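Local coordinates for protein esterase LipW (Mycobacterium marinum, PDB 3QH4) that probably hydrolyses ester bonds, as an esterase of the alpha/beta-hydrolase fold with strict substrate selectivity, at residues Val12-Pro17 and Gly255-Phe260; Tyr78-Thr83 and Glu110-Ala115; Leu143-Val146 and Arg152-Phe155. All coordinates share one frame; numbering follows the deposited sequence.

Contact 1 (Val12-Pro17 and Gly255-Phe260)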
loop_
_atom_site.group_PDB
_atom_site.type_symbol
_atom_site.label_atom_id
_atom_site.label_comp_id
_atom_site.label_asym_id
_atom_site.label_seq_id
_atom_site.Cartn_x
_atom_site.Cartn_y
_atom_site.Cartn_z
ATOM N N VAL A 12 -6.114 23.316 -1.446
ATOM C CA VAL A 12 -6.425 23.069 -0.030
ATOM C C VAL A 12 -7.889 23.363 0.305
ATOM O O VAL A 12 -8.442 22.766 1.239
ATOM C CB VAL A 12 -5.442 23.781 0.930
ATOM C CG1 VAL A 12 -4.027 23.338 0.615
ATOM C CG2 VAL A 12 -5.593 25.275 0.861
ATOM N N ASP A 13 -8.511 24.256 -0.459
ATOM C CA ASP A 13 -9.918 24.595 -0.266
ATOM C C ASP A 13 -10.828 23.395 -0.541
ATOM O O ASP A 13 -11.986 23.382 -0.099
ATOM C CB ASP A 13 -10.332 25.805 -1.132
ATOM C CG ASP A 13 -10.195 25.560 -2.646
ATOM O OD1 ASP A 13 -9.155 25.041 -3.098
ATOM O OD2 ASP A 13 -11.159 25.919 -3.386
ATOM N N ARG A 14 -10.306 22.395 -1.271
ATOM C CA ARG A 14 -11.116 21.238 -1.633
ATOM C C ARG A 14 -11.014 20.124 -0.601
ATOM O O ARG A 14 -11.609 19.062 -0.773
ATOM C CB ARG A 14 -10.737 20.755 -3.034
ATOM C CG ARG A 14 -11.215 21.793 -4.079
ATOM C CD ARG A 14 -10.749 21.520 -5.468
ATOM N NE ARG A 14 -11.379 20.345 -6.072
ATOM C CZ ARG A 14 -10.934 19.807 -7.211
ATOM N NH1 ARG A 14 -9.872 20.345 -7.847
ATOM N NH2 ARG A 14 -11.526 18.730 -7.702
ATOM N N LEU A 15 -10.279 20.379 0.483
ATOM C CA LEU A 15 -10.111 19.375 1.549
ATOM C C LEU A 15 -11.002 19.727 2.707
ATOM O O LEU A 15 -11.273 20.894 2.959
ATOM C CB LEU A 15 -8.657 19.357 2.054
ATOM C CG LEU A 15 -7.573 19.087 1.000
ATOM C CD1 LEU A 15 -6.202 19.077 1.610
ATOM C CD2 LEU A 15 -7.871 17.738 0.324
ATOM N N ASP A 16 -11.447 18.697 3.431
ATOM C CA ASP A 16 -12.146 18.892 4.691
ATOM C C ASP A 16 -11.290 19.802 5.609
ATOM O O ASP A 16 -10.077 19.609 5.716
ATOM C CB ASP A 16 -12.362 17.528 5.373
ATOM C CG ASP A 16 -13.267 17.631 6.596
ATOM O OD1 ASP A 16 -12.829 18.175 7.621
ATOM O OD2 ASP A 16 -14.438 17.175 6.511
ATOM N N PRO A 17 -11.930 20.759 6.309
ATOM C CA PRO A 17 -11.144 21.646 7.186
ATOM C C PRO A 17 -10.278 20.893 8.212
ATOM O O PRO A 17 -9.190 21.344 8.530
ATOM C CB PRO A 17 -12.197 22.503 7.908
ATOM C CG PRO A 17 -13.481 22.297 7.184
ATOM C CD PRO A 17 -13.352 21.156 6.207
ATOM N N GLY A 255 -8.769 8.851 -2.083
ATOM C CA GLY A 255 -9.338 10.195 -1.847
ATOM C C GLY A 255 -9.508 10.892 -3.190
ATOM O O GLY A 255 -8.795 10.588 -4.129
ATOM N N GLU A 256 -10.441 11.841 -3.279
ATOM C CA GLU A 256 -10.700 12.493 -4.568
ATOM C C GLU A 256 -9.662 13.545 -4.917
ATOM O O GLU A 256 -9.498 13.875 -6.099
ATOM C CB GLU A 256 -12.102 13.107 -4.633
ATOM C CG GLU A 256 -12.291 14.253 -3.658
ATOM C CD GLU A 256 -13.581 15.036 -3.866
ATOM O OE1 GLU A 256 -14.155 14.968 -4.975
ATOM O OE2 GLU A 256 -14.006 15.733 -2.915
ATOM N N ILE A 257 -8.971 14.077 -3.911
ATOM C CA ILE A 257 -8.004 15.174 -4.168
ATOM C C ILE A 257 -6.613 14.562 -4.167
ATOM O O ILE A 257 -5.766 14.857 -3.319
ATOM C CB ILE A 257 -8.169 16.373 -3.148
ATOM C CG1 ILE A 257 -9.635 16.825 -3.039
ATOM C CG2 ILE A 257 -7.246 17.601 -3.491
ATOM C CD1 ILE A 257 -10.272 17.208 -4.384
ATOM N N ASP A 258 -6.373 13.747 -5.187
ATOM C CA ASP A 258 -5.219 12.842 -5.170
ATOM C C ASP A 258 -4.816 12.655 -6.632
ATOM O O ASP A 258 -5.657 12.272 -7.463
ATOM C CB ASP A 258 -5.651 11.515 -4.524
ATOM C CG ASP A 258 -4.489 10.503 -4.375
ATOM O OD1 ASP A 258 -3.560 10.493 -5.206
ATOM O OD2 ASP A 258 -4.534 9.674 -3.433
ATOM N N PRO A 259 -3.544 12.920 -6.961
ATOM C CA PRO A 259 -3.133 12.701 -8.349
ATOM C C PRO A 259 -3.404 11.285 -8.871
ATOM O O PRO A 259 -3.581 11.135 -10.079
ATOM C CB PRO A 259 -1.622 13.028 -8.324
ATOM C CG PRO A 259 -1.201 12.641 -6.878
ATOM C CD PRO A 259 -2.388 13.209 -6.080
ATOM N N PHE A 260 -3.452 10.268 -8.000
ATOM C CA PHE A 260 -3.665 8.887 -8.452
ATOM C C PHE A 260 -5.141 8.547 -8.650
ATOM O O PHE A 260 -5.465 7.452 -9.060
ATOM C CB PHE A 260 -3.008 7.913 -7.477
ATOM C CG PHE A 260 -1.546 8.193 -7.295
ATOM C CD1 PHE A 260 -0.662 8.051 -8.368
ATOM C CD2 PHE A 260 -1.073 8.642 -6.082
ATOM C CE1 PHE A 260 0.723 8.387 -8.190
ATOM C CE2 PHE A 260 0.273 8.961 -5.911
ATOM C CZ PHE A 260 1.159 8.828 -6.953
HETATM O O HOH W 1 -13.595 18.477 -2.520
HETATM O O HOH W 2 -13.840 16.873 -6.890
#

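Contact 2 (Tyr78-Thr83 and Glu110-Ala115)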
loop_
_atom_site.group_PDB
_atom_site.type_symbol
_atom_site.label_atom_id
_atom_site.label_comp_id
_atom_site.label_asym_id
_atom_site.label_seq_id
_atom_site.Cartn_x
_atom_site.Cartn_y
_atom_site.Cartn_z
ATOM N N TYR A 78 1.480 -9.336 12.479
ATOM C CA TYR A 78 0.378 -8.896 13.337
ATOM C C TYR A 78 -0.597 -10.043 13.449
ATOM O O TYR A 78 -0.961 -10.635 12.437
ATOM C CB TYR A 78 -0.329 -7.688 12.695
ATOM C CG TYR A 78 0.558 -6.499 12.413
ATOM C CD1 TYR A 78 1.418 -6.490 11.307
ATOM C CD2 TYR A 78 0.504 -5.369 13.222
ATOM C CE1 TYR A 78 2.208 -5.392 11.036
ATOM C CE2 TYR A 78 1.279 -4.259 12.969
ATOM C CZ TYR A 78 2.131 -4.281 11.869
ATOM O OH TYR A 78 2.886 -3.187 11.616
ATOM N N ARG A 79 -0.993 -10.419 14.676
ATOM C CA ARG A 79 -1.930 -11.528 14.806
ATOM C C ARG A 79 -3.131 -11.080 15.658
ATOM O O ARG A 79 -2.980 -10.689 16.833
ATOM C CB ARG A 79 -1.258 -12.783 15.376
ATOM C CG ARG A 79 -0.120 -13.362 14.499
ATOM C CD ARG A 79 0.506 -14.534 15.198
ATOM N NE ARG A 79 1.350 -15.365 14.349
ATOM C CZ ARG A 79 2.671 -15.242 14.262
ATOM N NH1 ARG A 79 3.306 -14.289 14.946
ATOM N NH2 ARG A 79 3.365 -16.065 13.472
ATOM N N ALA A 80 -4.317 -11.131 15.065
ATOM C CA ALA A 80 -5.554 -10.781 15.765
ATOM C C ALA A 80 -6.652 -11.829 15.554
ATOM O O ALA A 80 -7.871 -11.497 15.481
ATOM C CB ALA A 80 -6.035 -9.418 15.338
ATOM N N ALA A 81 -6.224 -13.076 15.395
ATOM C CA ALA A 81 -7.152 -14.199 15.282
ATOM C C ALA A 81 -6.440 -15.466 15.710
ATOM O O ALA A 81 -5.212 -15.548 15.597
ATOM C CB ALA A 81 -7.659 -14.338 13.843
ATOM N N PRO A 82 -7.194 -16.458 16.216
ATOM C CA PRO A 82 -6.563 -17.730 16.603
ATOM C C PRO A 82 -6.028 -18.506 15.401
ATOM O O PRO A 82 -6.504 -18.313 14.258
ATOM C CB PRO A 82 -7.710 -18.518 17.268
ATOM C CG PRO A 82 -8.727 -17.478 17.650
ATOM C CD PRO A 82 -8.626 -16.409 16.583
ATOM N N THR A 83 -5.036 -19.358 15.670
ATOM C CA THR A 83 -4.471 -20.252 14.670
ATOM C C THR A 83 -5.527 -21.282 14.246
ATOM O O THR A 83 -6.352 -21.699 15.069
ATOM C CB THR A 83 -3.207 -20.986 15.211
ATOM O OG1 THR A 83 -3.545 -21.652 16.431
ATOM C CG2 THR A 83 -2.083 -20.004 15.515
ATOM N N GLU A 110 -5.059 -1.934 12.182
ATOM C CA GLU A 110 -6.488 -1.794 11.877
ATOM C C GLU A 110 -6.981 -2.960 11.053
ATOM O O GLU A 110 -8.041 -3.525 11.353
ATOM C CB GLU A 110 -6.811 -0.443 11.224
ATOM C CG GLU A 110 -6.474 0.781 12.122
ATOM C CD GLU A 110 -7.336 0.917 13.365
ATOM O OE1 GLU A 110 -8.447 0.340 13.433
ATOM O OE2 GLU A 110 -6.882 1.610 14.296
ATOM N N LEU A 111 -6.212 -3.358 10.035
ATOM C CA LEU A 111 -6.599 -4.516 9.216
ATOM C C LEU A 111 -6.693 -5.790 10.058
ATOM O O LEU A 111 -7.692 -6.506 9.994
ATOM C CB LEU A 111 -5.608 -4.743 8.073
ATOM C CG LEU A 111 -5.569 -3.690 6.966
ATOM C CD1 LEU A 111 -4.511 -4.059 5.922
ATOM C CD2 LEU A 111 -6.943 -3.540 6.296
ATOM N N ALA A 112 -5.654 -6.069 10.848
ATOM C CA ALA A 112 -5.617 -7.312 11.630
ATOM C C ALA A 112 -6.831 -7.404 12.546
ATOM O O ALA A 112 -7.519 -8.417 12.589
ATOM C CB ALA A 112 -4.319 -7.386 12.453
ATOM N N ARG A 113 -7.087 -6.330 13.283
ATOM C CA ARG A 113 -8.117 -6.327 14.311
ATOM C C ARG A 113 -9.514 -6.392 13.682
ATOM O O ARG A 113 -10.366 -7.226 14.075
ATOM C CB ARG A 113 -7.997 -5.066 15.160
ATOM C CG ARG A 113 -9.137 -4.919 16.169
ATOM C CD ARG A 113 -8.878 -3.751 17.101
ATOM N NE ARG A 113 -8.992 -2.464 16.422
ATOM C CZ ARG A 113 -10.119 -1.782 16.270
ATOM N NH1 ARG A 113 -11.280 -2.285 16.724
ATOM N NH2 ARG A 113 -10.100 -0.616 15.630
ATOM N N ARG A 114 -9.739 -5.533 12.695
ATOM C CA ARG A 114 -11.076 -5.419 12.128
ATOM C C ARG A 114 -11.476 -6.579 11.225
ATOM O O ARG A 114 -12.664 -6.966 11.190
ATOM C CB ARG A 114 -11.236 -4.089 11.394
ATOM C CG ARG A 114 -11.175 -2.858 12.343
ATOM C CD ARG A 114 -11.300 -1.612 11.500
ATOM N NE ARG A 114 -10.836 -0.420 12.202
ATOM C CZ ARG A 114 -11.594 0.642 12.450
ATOM N NH1 ARG A 114 -12.881 0.650 12.097
ATOM N NH2 ARG A 114 -11.057 1.713 13.045
ATOM N N ALA A 115 -10.507 -7.136 10.501
ATOM C CA ALA A 115 -10.782 -8.282 9.630
ATOM C C ALA A 115 -10.591 -9.611 10.355
ATOM O O ALA A 115 -10.823 -10.651 9.753
ATOM C CB ALA A 115 -9.868 -8.238 8.409
HETATM O O HOH W 3 -9.813 -9.061 16.068
#

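Contact 3 (Leu143-Val146 and Arg152-Phe155)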
loop_
_atom_site.group_PDB
_atom_site.type_symbol
_atom_site.label_atom_id
_atom_site.label_comp_id
_atom_site.label_asym_id
_atom_site.label_seq_id
_atom_site.Cartn_x
_atom_site.Cartn_y
_atom_site.Cartn_z
ATOM N N LEU A 143 5.805 -13.529 0.531
ATOM C CA LEU A 143 4.590 -14.307 0.266
ATOM C C LEU A 143 4.885 -15.825 0.200
ATOM O O LEU A 143 4.139 -16.623 0.768
ATOM C CB LEU A 143 3.899 -13.839 -1.016
ATOM C CG LEU A 143 2.554 -14.559 -1.274
ATOM C CD1 LEU A 143 1.595 -13.523 -1.850
ATOM C CD2 LEU A 143 2.750 -15.731 -2.208
ATOM N N THR A 144 5.959 -16.210 -0.490
ATOM C CA THR A 144 6.353 -17.640 -0.578
ATOM C C THR A 144 6.627 -18.230 0.810
ATOM O O THR A 144 6.237 -19.369 1.109
ATOM C CB THR A 144 7.591 -17.798 -1.516
ATOM O OG1 THR A 144 7.228 -17.338 -2.818
ATOM C CG2 THR A 144 8.047 -19.282 -1.609
ATOM N N TRP A 145 7.286 -17.439 1.652
ATOM C CA TRP A 145 7.646 -17.841 3.005
ATOM C C TRP A 145 6.405 -17.998 3.891
ATOM O O TRP A 145 6.307 -18.953 4.679
ATOM C CB TRP A 145 8.607 -16.800 3.563
ATOM C CG TRP A 145 9.023 -16.947 4.983
ATOM C CD1 TRP A 145 10.101 -17.661 5.454
ATOM C CD2 TRP A 145 8.442 -16.298 6.125
ATOM N NE1 TRP A 145 10.205 -17.512 6.817
ATOM C CE2 TRP A 145 9.217 -16.672 7.255
ATOM C CE3 TRP A 145 7.359 -15.419 6.305
ATOM C CZ2 TRP A 145 8.926 -16.223 8.541
ATOM C CZ3 TRP A 145 7.077 -14.975 7.570
ATOM C CH2 TRP A 145 7.857 -15.366 8.678
ATOM N N VAL A 146 5.439 -17.090 3.735
ATOM C CA VAL A 146 4.179 -17.157 4.460
ATOM C C VAL A 146 3.470 -18.469 4.158
ATOM O O VAL A 146 3.007 -19.156 5.064
ATOM C CB VAL A 146 3.281 -15.926 4.113
ATOM C CG1 VAL A 146 1.845 -16.133 4.524
ATOM C CG2 VAL A 146 3.894 -14.676 4.747
ATOM N N ARG A 152 3.652 -23.804 10.792
ATOM C CA ARG A 152 4.458 -23.339 11.924
ATOM C C ARG A 152 4.104 -21.909 12.370
ATOM O O ARG A 152 4.087 -21.599 13.575
ATOM C CB ARG A 152 5.931 -23.452 11.575
ATOM C CG ARG A 152 6.873 -22.757 12.533
ATOM C CD ARG A 152 8.328 -22.915 12.113
ATOM N NE ARG A 152 8.738 -22.148 10.932
ATOM C CZ ARG A 152 9.054 -20.853 10.937
ATOM N NH1 ARG A 152 8.958 -20.140 12.049
ATOM N NH2 ARG A 152 9.454 -20.267 9.820
ATOM N N LEU A 153 3.814 -21.043 11.395
ATOM C CA LEU A 153 3.477 -19.636 11.686
ATOM C C LEU A 153 2.030 -19.411 12.154
ATOM O O LEU A 153 1.699 -18.336 12.678
ATOM C CB LEU A 153 3.803 -18.754 10.470
ATOM C CG LEU A 153 5.274 -18.659 10.060
ATOM C CD1 LEU A 153 5.384 -17.971 8.701
ATOM C CD2 LEU A 153 6.124 -17.948 11.114
ATOM N N GLY A 154 1.169 -20.417 12.000
ATOM C CA GLY A 154 -0.227 -20.303 12.442
ATOM C C GLY A 154 -1.153 -19.615 11.444
ATOM O O GLY A 154 -2.118 -18.956 11.840
ATOM N N PHE A 155 -0.853 -19.773 10.149
ATOM C CA PHE A 155 -1.679 -19.198 9.080
ATOM C C PHE A 155 -2.474 -20.246 8.312
ATOM O O PHE A 155 -2.041 -21.388 8.169
ATOM C CB PHE A 155 -0.802 -18.461 8.058
ATOM C CG PHE A 155 0.102 -17.414 8.650
ATOM C CD1 PHE A 155 -0.263 -16.710 9.791
ATOM C CD2 PHE A 155 1.333 -17.114 8.042
ATOM C CE1 PHE A 155 0.590 -15.731 10.335
ATOM C CE2 PHE A 155 2.190 -16.154 8.579
ATOM C CZ PHE A 155 1.821 -15.455 9.716
#

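Contact 1 (Val12-Pro17 and Gly255-Phe260)
Ile257 packs against Arg14 chiefly with CD1 and against Leu15 with CB, CG1 and CG2. Its CD1 lies over one face of the Arg14 guanidinium, 3.7 Å from Arg14 NE, and also touches Arg14 CB, so the arginine curls round the methyl. The bend that allows this is at chi3 (70°); chi2 stays extended. Arg14 NH1 is held by a salt bridge to Glu207, which anchors one nitrogen of the guanidinium. The branch carbon Ile257 CB is met by Leu15 CD2 at 3.7 Å. In Ile257, chi1 (-50°) puts CG1 anti to the carbonyl carbon, and with chi2 (-56°) it places CD1 over the guanidinium.

Two waters add a polar bridge to Glu256: one donates to Arg14 O (2.7 Å) and Glu256 OE2, the other accepts from Arg14 NH2 at the guanidinium edge and donates to Glu256 OE1 (2.7 Å). Two residues beyond Glu256, Asp258 OD1 accepts from Phe260 N at 2.8 Å, while Asp258 OD2 bonds His288 ND1, consistent with the acid of a Ser-His-Asp triad. The contact joins the 3-10 turn and loop before helix 17-20 to the loop between strand 250-255 and helix 261-273, where Phe260 touches helix 216-227.

Contact 2 (Tyr78-Thr83 and Glu110-Ala115)
Ala112 presents its methyl to Tyr78, near the end of strand 72-79, and to Ala80, just past it: Ala112 CB is 3.9 Å from Ala80 CB and 4.0 Å from Tyr78 CB. Ala80 comes in closer still to the helix backbone, its CB 3.3 Å from Ala112 O, and the CA atoms of Ala80 and Arg113 are 5.3 Å apart. Small side chains on both sides permit this approach. Tyr78 offers just its CB here, because CG lies anti to the carbonyl carbon (chi1 -57°) and the ring runs on away from Ala112, to where its OH hydrogen-bonds His105 ND1.

Helix 105-115 thus packs on strands 72-79 and 118-122 of the central sheet, a helix-on-sheet layer of the alpha/beta-hydrolase fold; the side chain of Val119 in strand 118-122 touches both Tyr78 and Ala112. A water donates to Ala80 O (3.2 Å) and Arg113 O (2.8 Å), linking the two backbones.

Beyond the interface, Glu110 OE1 takes three N-H groups. Arg114 grips it side-on, its NE at 2.8 Å from Glu110 OE1 and its NH2 also bonding, with the oxygen nearly in the guanidinium plane. Arg113 NH2 reaches the same oxygen on the syn side, tilted 25° from its guanidinium plane, while Glu110 OE2 pairs with Arg106.

Contact 3 (Leu143-Val146 and Arg152-Phe155)
Val146 and Leu153 are the closest pair along the two backbones, their CA atoms 7.7 Å apart, a spacing too wide for backbone-to-backbone contact, so side chains make most of it. Residues 143-146 lie within helix 134-148, whereas 152-153 finish the short helix 150-153. That helix ends in a Schellman motif: Gly154 has a positive phi, and two bonds run back into the last turn. At these backbone angles a CB would press on the preceding carbonyl oxygen, so glycine suits the position. Phe155 then resumes in an extended conformation.

Leu153 sets its CD1 over one face of the Trp145 indole, 3.7 Å from the centroid of the six-membered ring and 18° off the ring normal, which meets the geometry of a CH-pi contact. The nearest ring atoms are Trp145 CZ3 and CH2, each 3.6 Å from Leu153 CD1; Leu153 CD2 also lies close to CH2. Trp145 reaches this spot because its CG stands anti to the backbone N (chi1 175°), which carries the indole out toward Leu153. At the other end of the indole, Arg152 NH2 comes within 4.1 Å of Trp145 NE1, with the two planes 69° apart.

Val146 makes the second pairing: its CG1 is 3.7 Å from Phe155 CD2, and the Phe155 edge faces Val146 O in plane. Leu153 CB sits over one face of the Phe155 ring, toward its rim, linking both pairings.

The group packs on the central sheet: Trp145 touches strands 59-66 and 72-79, Val146 rests on strands 118-122 and 85-91, and Phe155 on all three of strands 72-79, 118-122 and 85-91.

Contacts 2 and 3 are neighbours, with centres about 15 Å apart, and they touch directly. Arg79 NH2 lies 2.9 Å from Leu153 O, a probable hydrogen bond, and Thr83 CG2 packs against Gly154 CA at 3.6 Å. Contact 1 stands apart, its centre about 31 Å from that of contact 2 and 38 Å from that of contact 3, on the opposite side of the chain's centre from contact 3. Contacts 2 and 3 are nested, in series, within the loop that contact 1 closes. Contact 1 alone includes a member of the likely catalytic triad, Asp258, which together with His288 and Ser166 fits charge-relay geometry; contact 2 joins a helix to the end of a strand and contact 3 joins two successive helices.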